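Local atomic coordinates of nine-heme cytochrome c (Desulfovibrio desulfuricans, PDB entry 1OFW), a protein that carries electrons through nine c-type hemes and may form part of a transmembrane redox complex delivering electrons to the cytoplasm for sulfate reduction. Residues A10-V15 / N36-E41; C130-P135 / A160-A165; G242-K247 / P254-L259. All blocks are in the same frame, centred on the assembly; numbering follows the deposited sequence. Where two conformers were deposited one is given.

Contacts 1, 2 and 3 follow one another along the chain, each closing before the next opens. Contacts 1 and 2 are neighbours, their centres about 13 Å apart. Strand 13-16, which supplies part of contact 1, also packs on contact 2: Ala13 CB lies 3.8 Å from Val163 CG2 on helix 152-164, and Val15 CG1 lies 3.9 Å from Ile133 CD1. Contact 3 sits on the opposite side of the chain's centre, about 46 Å from contact 1 between centres, in the second cytochrome c3-like region. The contacts include axial histidines of hemes 1 and 3 (contact 1), 5 (contact 2) and 7 (contact 3), so the three sample hemes spread along the elongated electron carrier.

Contact 1 (A10-V15 / N36-E41); sequences APSAIV and NHLIHE. With HEC (heme c), chain C.
Ala10 lays its CB over the middle of the His37 imidazole, a CH-pi contact of 3.5 Å from Ala10 CB to the ring centroid. A methyl group is small enough to fit there and still touch the heme, its CB being 3.6 Å from HEC C4A. The ring it covers is an axial ligand of heme 1, with His37 NE2 2.0 Å from the iron; His51 binds the same iron. With CG anti to the backbone N (chi1 -160°), His37 swings back toward 10-15 and down to the porphyrin. Its ND1 donates to Glu41 OE1 at 2.8 Å, in the ring plane and on the anti lone pair of the carboxylate. This bent bond (N-H...O 137°) helps fix the ring's rotation and would probably strengthen the imidazole as a donor to iron. Ser8 also bonds Glu41 OE1.

Pro11 contributes its carbonyl, whose O packs on His37 CB. Ser12 then meets the start of the helix: its O accepts from Leu38 N at 3.0 Å, in the carbonyl plane on a lone pair. Ser12 OG rests on Leu38 CB and bonds Glu4 O, while one water donates both to this hydroxyl and to Asn36 OD1. Asn36 suits the N-cap, since the same OD1 accepts from Ile39 N at 3.0 Å.

Beyond Ala13, whose backbone passes that of Asn36, Ile14 reaches out with its delta methyl: CD1 lies 3.9 Å from His37 CD2 and also lies against the heme, so the branched chain fills the angle between ring and porphyrin.

Strand 13-16 pairs antiparallel with 33-36, which runs straight into helix 37-43, while Ala13 and Val15 pack on helix 152-164.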
loop_
_atom_site.group_PDB
_atom_site.type_symbol
_atom_site.label_atom_id
_atom_site.label_comp_id
_atom_site.label_asym_id
_atom_site.label_seq_id
_atom_site.Cartn_x
_atom_site.Cartn_y
_atom_site.Cartn_z
ATOM N N ALA A 10 13.978 10.522 18.985
ATOM C CA ALA A 10 13.079 9.401 18.911
ATOM C C ALA A 10 13.886 8.129 18.738
ATOM O O ALA A 10 14.990 8.151 18.198
ATOM C CB ALA A 10 12.085 9.466 17.748
ATOM N N PRO A 11 13.376 6.997 19.198
ATOM C CA PRO A 11 14.083 5.758 18.941
ATOM C C PRO A 11 14.096 5.503 17.431
ATOM O O PRO A 11 13.208 5.948 16.721
ATOM C CB PRO A 11 13.275 4.721 19.701
ATOM C CG PRO A 11 12.474 5.508 20.682
ATOM C CD PRO A 11 12.147 6.799 19.969
ATOM N N SER A 12 15.154 4.871 16.993
ATOM C CA SER A 12 15.351 4.632 15.567
ATOM C C SER A 12 14.234 3.775 15.033
ATOM O O SER A 12 13.700 4.029 13.947
ATOM C CB SER A 12 16.722 3.959 15.364
ATOM O OG SER A 12 17.041 3.911 13.967
ATOM N N ALA A 13 13.917 2.745 15.795
ATOM C CA ALA A 13 12.789 1.861 15.523
ATOM C C ALA A 13 12.074 1.564 16.842
ATOM O O ALA A 13 12.749 1.499 17.861
ATOM C CB ALA A 13 13.228 0.591 14.822
ATOM N N ILE A 14 10.766 1.424 16.809
ATOM C CA ILE A 14 9.876 1.457 17.942
ATOM C C ILE A 14 8.872 0.314 17.846
ATOM O O ILE A 14 8.171 0.292 16.842
ATOM C CB ILE A 14 9.074 2.802 17.980
ATOM C CG1 ILE A 14 9.960 4.041 18.055
ATOM C CG2 ILE A 14 8.010 2.782 19.072
ATOM C CD1 ILE A 14 9.321 5.375 17.700
ATOM N N VAL A 15 8.760 -0.541 18.839
ATOM C CA VAL A 15 7.625 -1.470 18.893
ATOM C C VAL A 15 6.399 -0.734 19.468
ATOM O O VAL A 15 6.469 -0.168 20.566
ATOM C CB VAL A 15 7.876 -2.708 19.738
ATOM C CG1 VAL A 15 6.753 -3.707 19.521
ATOM C CG2 VAL A 15 9.220 -3.360 19.398
ATOM N N ASN A 36 9.600 2.192 11.870
ATOM C CA ASN A 36 10.943 2.682 11.602
ATOM C C ASN A 36 10.926 4.196 11.545
ATOM O O ASN A 36 10.653 4.847 10.523
ATOM C CB ASN A 36 11.470 2.047 10.297
ATOM C CG ASN A 36 12.973 2.234 10.195
ATOM O OD1 ASN A 36 13.454 3.306 10.557
ATOM N ND2 ASN A 36 13.696 1.223 9.701
ATOM N N HIS A 37 11.163 4.805 12.718
ATOM C CA HIS A 37 11.081 6.237 12.858
ATOM C C HIS A 37 12.167 6.930 12.047
ATOM O O HIS A 37 11.957 7.993 11.482
ATOM C CB HIS A 37 11.167 6.627 14.347
ATOM C CG HIS A 37 10.634 7.987 14.644
ATOM N ND1 HIS A 37 11.260 9.172 14.351
ATOM C CD2 HIS A 37 9.447 8.377 15.210
ATOM C CE1 HIS A 37 10.512 10.193 14.728
ATOM N NE2 HIS A 37 9.392 9.739 15.258
ATOM N N LEU A 38 13.339 6.293 12.012
ATOM C CA LEU A 38 14.475 6.862 11.276
ATOM C C LEU A 38 14.093 7.072 9.819
ATOM O O LEU A 38 14.343 8.161 9.296
ATOM C CB LEU A 38 15.673 5.937 11.438
ATOM C CG LEU A 38 16.949 6.338 10.667
ATOM C CD1 LEU A 38 17.641 7.469 11.395
ATOM C CD2 LEU A 38 17.887 5.165 10.443
ATOM N N ILE A 39 13.493 6.034 9.225
ATOM C CA ILE A 39 13.150 6.164 7.793
ATOM C C ILE A 39 12.137 7.251 7.598
ATOM O O ILE A 39 12.217 8.087 6.676
ATOM C CB ILE A 39 12.683 4.803 7.230
ATOM C CG1 ILE A 39 13.908 3.929 6.904
ATOM C CG2 ILE A 39 11.735 4.922 6.070
ATOM C CD1 ILE A 39 13.547 2.461 6.717
ATOM N N HIS A 40 11.135 7.277 8.483
ATOM C CA HIS A 40 10.056 8.242 8.309
ATOM C C HIS A 40 10.506 9.684 8.550
ATOM O O HIS A 40 10.167 10.580 7.786
ATOM C CB HIS A 40 8.885 7.883 9.230
ATOM C CG HIS A 40 8.046 6.747 8.680
ATOM N ND1 HIS A 40 8.367 5.409 8.827
ATOM C CD2 HIS A 40 6.877 6.781 7.990
ATOM C CE1 HIS A 40 7.435 4.676 8.237
ATOM N NE2 HIS A 40 6.517 5.485 7.731
ATOM N N GLU A 41 11.311 9.985 9.569
ATOM C CA GLU A 41 11.683 11.380 9.820
ATOM C C GLU A 41 12.634 11.856 8.726
ATOM O O GLU A 41 12.659 13.068 8.500
ATOM C CB GLU A 41 12.260 11.545 11.219
ATOM C CG GLU A 41 13.684 11.028 11.418
ATOM C CD GLU A 41 14.135 11.280 12.860
ATOM O OE1 GLU A 41 13.573 10.630 13.769
ATOM O OE2 GLU A 41 15.030 12.128 13.096
HETATM FE FE HEC C . 7.827 10.832 15.894
HETATM C CHA HEC C . 7.453 8.467 18.308
HETATM C CHB HEC C . 9.685 12.766 18.026
HETATM C CHC HEC C . 8.623 12.900 13.321
HETATM C CHD HEC C . 5.554 9.211 13.920
HETATM N NA HEC C . 8.428 10.657 17.775
HETATM C C1A HEC C . 8.206 9.583 18.608
HETATM C C2A HEC C . 8.851 9.836 19.892
HETATM C C3A HEC C . 9.454 11.029 19.810
HETATM C C4A HEC C . 9.204 11.563 18.490
HETATM C CMA HEC C . 10.288 11.797 20.858
HETATM C CAA HEC C . 8.797 8.900 21.118
HETATM C CBA HEC C . 7.602 9.390 21.971
HETATM C CGA HEC C . 7.167 8.520 23.119
HETATM O O1A HEC C . 7.338 7.285 23.106
HETATM O O2A HEC C . 6.625 9.126 24.085
HETATM N NB HEC C . 8.885 12.514 15.729
HETATM C C1B HEC C . 9.579 13.197 16.729
HETATM C C2B HEC C . 10.166 14.402 16.170
HETATM C C3B HEC C . 9.928 14.410 14.847
HETATM C C4B HEC C . 9.113 13.218 14.578
HETATM C CMB HEC C . 10.941 15.442 17.015
HETATM C CAB HEC C . 10.361 15.385 13.758
HETATM C CBB HEC C . 11.885 15.479 13.617
HETATM N NC HEC C . 7.205 11.017 14.016
HETATM C C1C HEC C . 7.659 11.930 13.110
HETATM C C2C HEC C . 6.978 11.752 11.853
HETATM C C3C HEC C . 6.090 10.757 12.017
HETATM C C4C HEC C . 6.230 10.269 13.363
HETATM C CMC HEC C . 7.217 12.628 10.604
HETATM C CAC HEC C . 5.025 10.224 11.053
HETATM C CBC HEC C . 5.559 9.747 9.698
HETATM N ND HEC C . 6.689 9.211 16.094
HETATM C C1D HEC C . 5.811 8.678 15.168
HETATM C C2D HEC C . 5.239 7.470 15.679
HETATM C C3D HEC C . 5.819 7.201 16.863
HETATM C C4D HEC C . 6.711 8.327 17.139
HETATM C CMD HEC C . 4.162 6.656 14.903
HETATM C CAD HEC C . 5.637 5.983 17.767
HETATM C CBD HEC C . 4.691 6.244 18.960
HETATM C CGD HEC C . 4.622 4.964 19.840
HETATM O O1D HEC C . 3.465 4.566 20.080
HETATM O O2D HEC C . 5.651 4.418 20.268
HETATM O O HOH W 1 15.700 2.259 12.181
#

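Contact 2 (C130-P135 / A160-A165); sequences CHNITP and AETVLA. With HEC (heme c), chain G.
Thr162 turns its hydroxyl and its methyl to two different parts of 130-135. Its OG1 lies anti to the carbonyl carbon (chi1 -60°), beside the backbone N, where it can accept from Thr134 N at 2.9 Å; the N-H...O angle of 139° makes this a bent bond. The same hydroxyl bonds Leu158 O one turn back in the helix. A threonine suits this place because its oxygen serves both the helix and the incoming loop, while CG2, the other branch from CB, packs against Asn132 O at 3.2 Å.

Thr134 crosses Thr162 obliquely and brings CB and CG2 each to 3.3 Å from Thr162 OG1, so its carbon side flanks the bond. Its own OG1, anti to the backbone N (chi1 171°), is thereby carried over to Glu161, 3.3 Å from Glu161 OE2. The main partner of both polar ends is Ser136, whose N binds the threonine hydroxyl and whose OG binds the carboxylate. Glu161 gets there with an extended chain lying across Thr134, CG at 3.7 Å from Thr134 OG1.

Ile133 sends only the end of its chain to the helix, CD1 standing 3.8 Å from Thr162 OG1, the two side chains crossing at about a right angle. The isoleucine otherwise packs on Val15 of strand 13-16 and Val34 of strand 33-36, a branched hydrophobic side chain that suits a buried place against both strands.

Upstream, Cys130 SG is joined to HEC CAC and His131 NE2 binds the iron, opposite His81. This is the end of a CXXCH heme-binding motif, characteristic of c-type cytochromes, and the contact fastens the chain leaving heme 5 to helix 152-164.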
loop_
_atom_site.group_PDB
_atom_site.type_symbol
_atom_site.label_atom_id
_atom_site.label_comp_id
_atom_site.label_asym_id
_atom_site.label_seq_id
_atom_site.Cartn_x
_atom_site.Cartn_y
_atom_site.Cartn_z
ATOM N N CYS A 130 2.795 -4.066 8.358
ATOM C CA CYS A 130 2.966 -3.322 9.595
ATOM C C CYS A 130 2.991 -4.227 10.821
ATOM O O CYS A 130 3.817 -4.015 11.706
ATOM C CB CYS A 130 1.859 -2.279 9.731
ATOM S SG CYS A 130 1.890 -1.084 8.383
ATOM N N HIS A 131 2.093 -5.152 10.952
ATOM C CA HIS A 131 1.968 -6.063 12.098
ATOM C C HIS A 131 2.979 -7.191 11.929
ATOM O O HIS A 131 2.694 -8.285 11.450
ATOM C CB HIS A 131 0.510 -6.533 12.200
ATOM C CG HIS A 131 -0.457 -5.433 12.539
ATOM N ND1 HIS A 131 -0.641 -5.033 13.869
ATOM C CD2 HIS A 131 -1.286 -4.652 11.811
ATOM C CE1 HIS A 131 -1.527 -4.065 13.904
ATOM N NE2 HIS A 131 -1.952 -3.796 12.671
ATOM N N ASN A 132 4.210 -6.837 12.265
ATOM C CA ASN A 132 5.427 -7.433 11.710
ATOM C C ASN A 132 6.449 -7.824 12.754
ATOM O O ASN A 132 7.617 -8.053 12.383
ATOM C CB ASN A 132 6.021 -6.395 10.740
ATOM C CG ASN A 132 6.515 -5.120 11.382
ATOM O OD1 ASN A 132 6.560 -4.973 12.590
ATOM N ND2 ASN A 132 6.924 -4.117 10.618
ATOM N N ILE A 133 6.116 -7.912 14.010
ATOM C CA ILE A 133 7.077 -8.205 15.080
ATOM C C ILE A 133 7.882 -9.482 14.942
ATOM O O ILE A 133 7.394 -10.517 14.505
ATOM C CB ILE A 133 6.366 -8.328 16.463
ATOM C CG1 ILE A 133 7.375 -8.242 17.618
ATOM C CG2 ILE A 133 5.529 -9.593 16.593
ATOM C CD1 ILE A 133 8.067 -6.919 17.754
ATOM N N THR A 134 9.123 -9.426 15.452
ATOM C CA THR A 134 9.975 -10.587 15.512
ATOM C C THR A 134 9.333 -11.737 16.287
ATOM O O THR A 134 8.712 -11.558 17.327
ATOM C CB THR A 134 11.361 -10.322 16.127
ATOM O OG1 THR A 134 12.027 -11.583 16.331
ATOM C CG2 THR A 134 11.242 -9.667 17.494
ATOM N N PRO A 135 9.487 -12.970 15.781
ATOM C CA PRO A 135 9.019 -14.135 16.540
ATOM C C PRO A 135 9.671 -14.279 17.886
ATOM O O PRO A 135 9.172 -14.995 18.746
ATOM C CB PRO A 135 9.469 -15.322 15.677
ATOM C CG PRO A 135 9.493 -14.757 14.294
ATOM C CD PRO A 135 10.047 -13.364 14.468
ATOM N N ALA A 160 14.979 -3.626 16.950
ATOM C CA ALA A 160 16.161 -3.813 16.108
ATOM C C ALA A 160 16.241 -5.196 15.524
ATOM O O ALA A 160 16.629 -5.403 14.373
ATOM C CB ALA A 160 17.405 -3.525 16.940
ATOM N N GLU A 161 15.893 -6.206 16.296
ATOM C CA GLU A 161 15.891 -7.577 15.806
ATOM C C GLU A 161 14.927 -7.705 14.640
ATOM O O GLU A 161 15.187 -8.298 13.601
ATOM C CB GLU A 161 15.546 -8.542 16.941
ATOM C CG GLU A 161 15.388 -9.963 16.456
ATOM C CD GLU A 161 15.162 -10.930 17.611
ATOM O OE1 GLU A 161 15.002 -10.493 18.763
ATOM O OE2 GLU A 161 15.148 -12.147 17.335
ATOM N N THR A 162 13.767 -7.085 14.807
ATOM C CA THR A 162 12.774 -7.120 13.728
ATOM C C THR A 162 13.281 -6.439 12.487
ATOM O O THR A 162 13.250 -6.992 11.370
ATOM C CB THR A 162 11.474 -6.446 14.214
ATOM O OG1 THR A 162 10.974 -7.133 15.346
ATOM C CG2 THR A 162 10.375 -6.537 13.147
ATOM N N VAL A 163 13.762 -5.197 12.612
ATOM C CA VAL A 163 14.241 -4.432 11.468
ATOM C C VAL A 163 15.374 -5.167 10.755
ATOM O O VAL A 163 15.431 -5.219 9.514
ATOM C CB VAL A 163 14.679 -3.008 11.837
ATOM C CG1 VAL A 163 15.439 -2.342 10.717
ATOM C CG2 VAL A 163 13.434 -2.192 12.191
ATOM N N LEU A 164 16.278 -5.756 11.548
ATOM C CA LEU A 164 17.450 -6.336 10.890
ATOM C C LEU A 164 17.120 -7.608 10.150
ATOM O O LEU A 164 17.865 -7.975 9.222
ATOM C CB LEU A 164 18.531 -6.520 11.962
ATOM C CG LEU A 164 19.088 -5.188 12.501
ATOM C CD1 LEU A 164 20.007 -5.469 13.678
ATOM C CD2 LEU A 164 19.823 -4.393 11.423
ATOM N N ALA A 165 16.038 -8.290 10.482
ATOM C CA ALA A 165 15.666 -9.500 9.766
ATOM C C ALA A 165 14.679 -9.224 8.618
ATOM O O ALA A 165 14.251 -10.196 7.982
ATOM C CB ALA A 165 15.020 -10.519 10.664
HETATM FE FE HEC G . -3.314 -2.369 12.240
HETATM C CHA HEC G . -3.355 -1.487 15.551
HETATM C CHB HEC G . -5.884 -4.534 12.816
HETATM C CHC HEC G . -3.327 -3.223 8.938
HETATM C CHD HEC G . -0.774 -0.155 11.686
HETATM N NA HEC G . -4.396 -2.856 13.847
HETATM C C1A HEC G . -4.316 -2.371 15.161
HETATM C C2A HEC G . -5.405 -2.883 15.961
HETATM C C3A HEC G . -6.095 -3.726 15.182
HETATM C C4A HEC G . -5.469 -3.735 13.861
HETATM C CMA HEC G . -7.329 -4.575 15.541
HETATM C CAA HEC G . -5.675 -2.468 17.413
HETATM C CBA HEC G . -4.796 -3.219 18.436
HETATM C CGA HEC G . -5.069 -4.706 18.524
HETATM O O1A HEC G . -6.244 -5.070 18.841
HETATM O O2A HEC G . -4.115 -5.494 18.313
HETATM N NB HEC G . -4.382 -3.632 11.125
HETATM C C1B HEC G . -5.373 -4.509 11.532
HETATM C C2B HEC G . -5.760 -5.365 10.428
HETATM C C3B HEC G . -5.047 -4.968 9.349
HETATM C C4B HEC G . -4.197 -3.885 9.776
HETATM C CMB HEC G . -6.767 -6.523 10.559
HETATM C CAB HEC G . -5.027 -5.516 7.918
HETATM C CBB HEC G . -6.478 -5.582 7.343
HETATM N NC HEC G . -2.241 -1.828 10.655
HETATM C C1C HEC G . -2.397 -2.291 9.362
HETATM C C2C HEC G . -1.434 -1.652 8.511
HETATM C C3C HEC G . -0.710 -0.801 9.272
HETATM C C4C HEC G . -1.233 -0.898 10.606
HETATM C CMC HEC G . -1.305 -1.996 7.012
HETATM C CAC HEC G . 0.518 0.043 8.882
HETATM C CBC HEC G . 0.264 0.971 7.673
HETATM N ND HEC G . -2.259 -1.114 13.381
HETATM C C1D HEC G . -1.199 -0.331 12.981
HETATM C C2D HEC G . -0.573 0.278 14.146
HETATM C C3D HEC G . -1.272 -0.125 15.219
HETATM C C4D HEC G . -2.358 -0.945 14.757
HETATM C CMD HEC G . 0.657 1.216 14.098
HETATM C CAD HEC G . -0.968 0.210 16.697
HETATM C CBD HEC G . 0.046 -0.822 17.276
HETATM C CGD HEC G . -0.595 -2.121 17.674
HETATM O O1D HEC G . -0.205 -3.240 17.214
HETATM O O2D HEC G . -1.531 -2.045 18.515
#

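Contact 3 (G242-K247 / P254-L259); sequences GSCHTK and PGRPNL. With HEC (heme c), chain I.
Arg256 runs from the imidazole of His245 along the heme to the backbone of Cys244. Its CB sits 4.0 Å from His245 ND1. CG, anti to the carbonyl carbon (chi1 -68°), lies against pyrrole ring D at 3.7 Å from HEC C2D. From there the chain is extended to NE: CD passes 3.3 Å from Cys244 O, and NE lies near the heme methyl CMD. CZ comes between Cys244 O and that methyl, with NH2 at longer range from CMD. At the tip NH1 donates to Cys244 O at 2.9 Å, the oxygen in the guanidinium plane and the nitrogen on a carbonyl lone pair, with an N-H...O angle of 161°. NH1 also packs on Cys244 CB. A long side chain with a flat polar end suits the place, since its methylenes can line the porphyrin while its tip satisfies a carbonyl next to the thioether-linked Cys244.

His245, an axial ligand of heme 7, binds the iron through NE2, with His230 as the second axial ligand. Its ND1 donates to Pro257 O at 2.9 Å, in the ring plane, which settles how the imidazole is turned over the heme. A water donates to the same carbonyl and to Thr246 OG1, which also bonds Glu248 O. Pro257, with no N-H to satisfy, lays CG against the heme at HEC CAA.

Farther along, Leu259 N donates to Thr246 O at 2.8 Å, and Asn258 ND2 makes a weak bond to Lys247 O while Asn258 OD1 caps Ala261 N. Leu259 adds carbon contacts, its CD1 lying against Gly242, where a glycine allows close approach.

Both segments belong to the long loop between helices 212-217 and 259-273, Leu259 already opening the latter; Asn258 is its N-cap, and His245 packs on it at Ala262 and Pro257 at Leu265.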
loop_
_atom_site.group_PDB
_atom_site.type_symbol
_atom_site.label_atom_id
_atom_site.label_comp_id
_atom_site.label_asym_id
_atom_site.label_seq_id
_atom_site.Cartn_x
_atom_site.Cartn_y
_atom_site.Cartn_z
ATOM N N GLY A 242 -11.235 -11.342 -21.234
ATOM C CA GLY A 242 -12.506 -11.784 -21.773
ATOM C C GLY A 242 -13.013 -13.078 -21.193
ATOM O O GLY A 242 -14.123 -13.500 -21.538
ATOM N N SER A 243 -12.319 -13.724 -20.272
ATOM C CA SER A 243 -12.935 -14.829 -19.544
ATOM C C SER A 243 -13.980 -14.336 -18.562
ATOM O O SER A 243 -14.939 -15.051 -18.213
ATOM C CB SER A 243 -11.910 -15.620 -18.727
ATOM O OG SER A 243 -11.110 -16.467 -19.486
ATOM N N CYS A 244 -13.821 -13.108 -18.059
ATOM C CA CYS A 244 -14.696 -12.508 -17.093
ATOM C C CYS A 244 -15.526 -11.342 -17.649
ATOM O O CYS A 244 -16.610 -11.096 -17.106
ATOM C CB CYS A 244 -13.897 -12.028 -15.876
ATOM S SG CYS A 244 -13.142 -13.404 -14.974
ATOM N N HIS A 245 -15.003 -10.661 -18.658
ATOM C CA HIS A 245 -15.651 -9.520 -19.272
ATOM C C HIS A 245 -16.210 -9.908 -20.640
ATOM O O HIS A 245 -15.457 -10.163 -21.569
ATOM C CB HIS A 245 -14.635 -8.356 -19.368
ATOM C CG HIS A 245 -14.212 -7.842 -18.037
ATOM N ND1 HIS A 245 -14.958 -6.971 -17.311
ATOM C CD2 HIS A 245 -13.121 -8.107 -17.270
ATOM C CE1 HIS A 245 -14.339 -6.713 -16.162
ATOM N NE2 HIS A 245 -13.211 -7.387 -16.110
ATOM N N THR A 246 -17.543 -9.984 -20.690
ATOM C CA THR A 246 -18.190 -10.445 -21.918
ATOM C C THR A 246 -18.160 -9.348 -22.965
ATOM O O THR A 246 -18.092 -8.179 -22.615
ATOM C CB THR A 246 -19.637 -10.857 -21.592
ATOM O OG1 THR A 246 -20.354 -9.782 -20.957
ATOM C CG2 THR A 246 -19.575 -12.007 -20.595
ATOM N N LYS A 247 -18.199 -9.745 -24.236
ATOM C CA LYS A 247 -18.267 -8.741 -25.304
ATOM C C LYS A 247 -19.535 -7.896 -25.209
ATOM O O LYS A 247 -19.491 -6.677 -25.352
ATOM C CB LYS A 247 -18.144 -9.447 -26.650
ATOM C CG LYS A 247 -18.364 -8.477 -27.827
ATOM C CD LYS A 247 -18.410 -9.303 -29.104
ATOM C CE LYS A 247 -19.020 -8.541 -30.284
ATOM N NZ LYS A 247 -20.479 -8.790 -30.361
ATOM N N PRO A 254 -23.651 -6.464 -13.212
ATOM C CA PRO A 254 -23.709 -5.063 -13.652
ATOM C C PRO A 254 -22.480 -4.264 -13.243
ATOM O O PRO A 254 -22.308 -3.181 -13.809
ATOM C CB PRO A 254 -24.969 -4.550 -12.957
ATOM C CG PRO A 254 -25.355 -5.540 -11.926
ATOM C CD PRO A 254 -24.639 -6.833 -12.200
ATOM N N GLY A 255 -21.618 -4.723 -12.346
ATOM C CA GLY A 255 -20.409 -3.996 -11.999
ATOM C C GLY A 255 -19.255 -4.236 -12.959
ATOM O O GLY A 255 -18.225 -3.543 -12.955
ATOM N N ARG A 256 -19.402 -5.280 -13.789
ATOM C CA ARG A 256 -18.350 -5.611 -14.746
ATOM C C ARG A 256 -18.567 -4.895 -16.082
ATOM O O ARG A 256 -19.589 -5.120 -16.718
ATOM C CB ARG A 256 -18.262 -7.100 -15.114
ATOM C CG ARG A 256 -17.797 -7.961 -13.961
ATOM C CD ARG A 256 -17.740 -9.412 -14.468
ATOM N NE ARG A 256 -17.894 -10.283 -13.321
ATOM C CZ ARG A 256 -17.676 -11.588 -13.379
ATOM N NH1 ARG A 256 -17.276 -12.160 -14.505
ATOM N NH2 ARG A 256 -17.855 -12.286 -12.268
ATOM N N PRO A 257 -17.618 -4.083 -16.516
ATOM C CA PRO A 257 -17.724 -3.535 -17.872
ATOM C C PRO A 257 -17.661 -4.615 -18.921
ATOM O O PRO A 257 -17.076 -5.687 -18.740
ATOM C CB PRO A 257 -16.468 -2.668 -18.025
ATOM C CG PRO A 257 -15.922 -2.484 -16.658
ATOM C CD PRO A 257 -16.433 -3.585 -15.798
ATOM N N ASN A 258 -18.295 -4.376 -20.084
ATOM C CA ASN A 258 -18.075 -5.270 -21.208
ATOM C C ASN A 258 -16.635 -5.171 -21.668
ATOM O O ASN A 258 -15.893 -4.301 -21.212
ATOM C CB ASN A 258 -19.072 -5.003 -22.327
ATOM C CG ASN A 258 -18.806 -3.881 -23.279
ATOM O OD1 ASN A 258 -18.025 -2.961 -23.088
ATOM N ND2 ASN A 258 -19.481 -3.977 -24.436
ATOM N N LEU A 259 -16.229 -6.088 -22.517
ATOM C CA LEU A 259 -14.794 -6.220 -22.786
ATOM C C LEU A 259 -14.218 -4.981 -23.425
ATOM O O LEU A 259 -13.107 -4.582 -23.040
ATOM C CB LEU A 259 -14.526 -7.457 -23.629
ATOM C CG LEU A 259 -13.094 -7.797 -23.960
ATOM C CD1 LEU A 259 -12.274 -8.031 -22.676
ATOM C CD2 LEU A 259 -12.932 -9.031 -24.844
HETATM FE FE HEC I . -11.865 -7.033 -14.683
HETATM C CHA HEC I . -14.052 -4.849 -13.105
HETATM C CHB HEC I . -10.783 -4.492 -16.655
HETATM C CHC HEC I . -9.570 -9.152 -16.095
HETATM C CHD HEC I . -13.231 -9.637 -12.930
HETATM N NA HEC I . -12.294 -5.082 -14.793
HETATM C C1A HEC I . -13.163 -4.346 -14.031
HETATM C C2A HEC I . -13.042 -2.939 -14.379
HETATM C C3A HEC I . -12.127 -2.847 -15.357
HETATM C C4A HEC I . -11.690 -4.177 -15.672
HETATM C CMA HEC I . -11.614 -1.577 -16.046
HETATM C CAA HEC I . -13.853 -1.803 -13.732
HETATM C CBA HEC I . -12.926 -1.137 -12.680
HETATM C CGA HEC I . -12.397 -2.078 -11.619
HETATM O O1A HEC I . -13.179 -2.365 -10.683
HETATM O O2A HEC I . -11.238 -2.531 -11.703
HETATM N NB HEC I . -10.500 -6.885 -16.127
HETATM C C1B HEC I . -10.206 -5.740 -16.857
HETATM C C2B HEC I . -9.187 -6.053 -17.828
HETATM C C3B HEC I . -8.777 -7.310 -17.594
HETATM C C4B HEC I . -9.622 -7.852 -16.560
HETATM C CMB HEC I . -8.714 -5.054 -18.898
HETATM C CAB HEC I . -7.685 -8.116 -18.259
HETATM C CBB HEC I . -6.259 -7.568 -18.028
HETATM N NC HEC I . -11.486 -8.995 -14.508
HETATM C C1C HEC I . -10.510 -9.692 -15.190
HETATM C C2C HEC I . -10.635 -11.114 -14.910
HETATM C C3C HEC I . -11.675 -11.248 -14.087
HETATM C C4C HEC I . -12.199 -9.954 -13.787
HETATM C CMC HEC I . -9.794 -12.198 -15.568
HETATM C CAC HEC I . -12.358 -12.534 -13.569
HETATM C CBC HEC I . -11.352 -13.532 -12.949
HETATM N ND HEC I . -13.270 -7.211 -13.268
HETATM C C1D HEC I . -13.730 -8.384 -12.700
HETATM C C2D HEC I . -14.803 -8.077 -11.782
HETATM C C3D HEC I . -15.052 -6.762 -11.846
HETATM C C4D HEC I . -14.092 -6.206 -12.778
HETATM C CMD HEC I . -15.493 -9.148 -10.916
HETATM C CAD HEC I . -16.126 -5.926 -11.154
HETATM C CBD HEC I . -15.635 -5.372 -9.794
HETATM C CGD HEC I . -16.782 -4.577 -9.164
HETATM O O1D HEC I . -17.868 -5.177 -9.074
HETATM O O2D HEC I . -16.605 -3.399 -8.799
HETATM O O HOH W 2 -19.097 -7.699 -19.044
#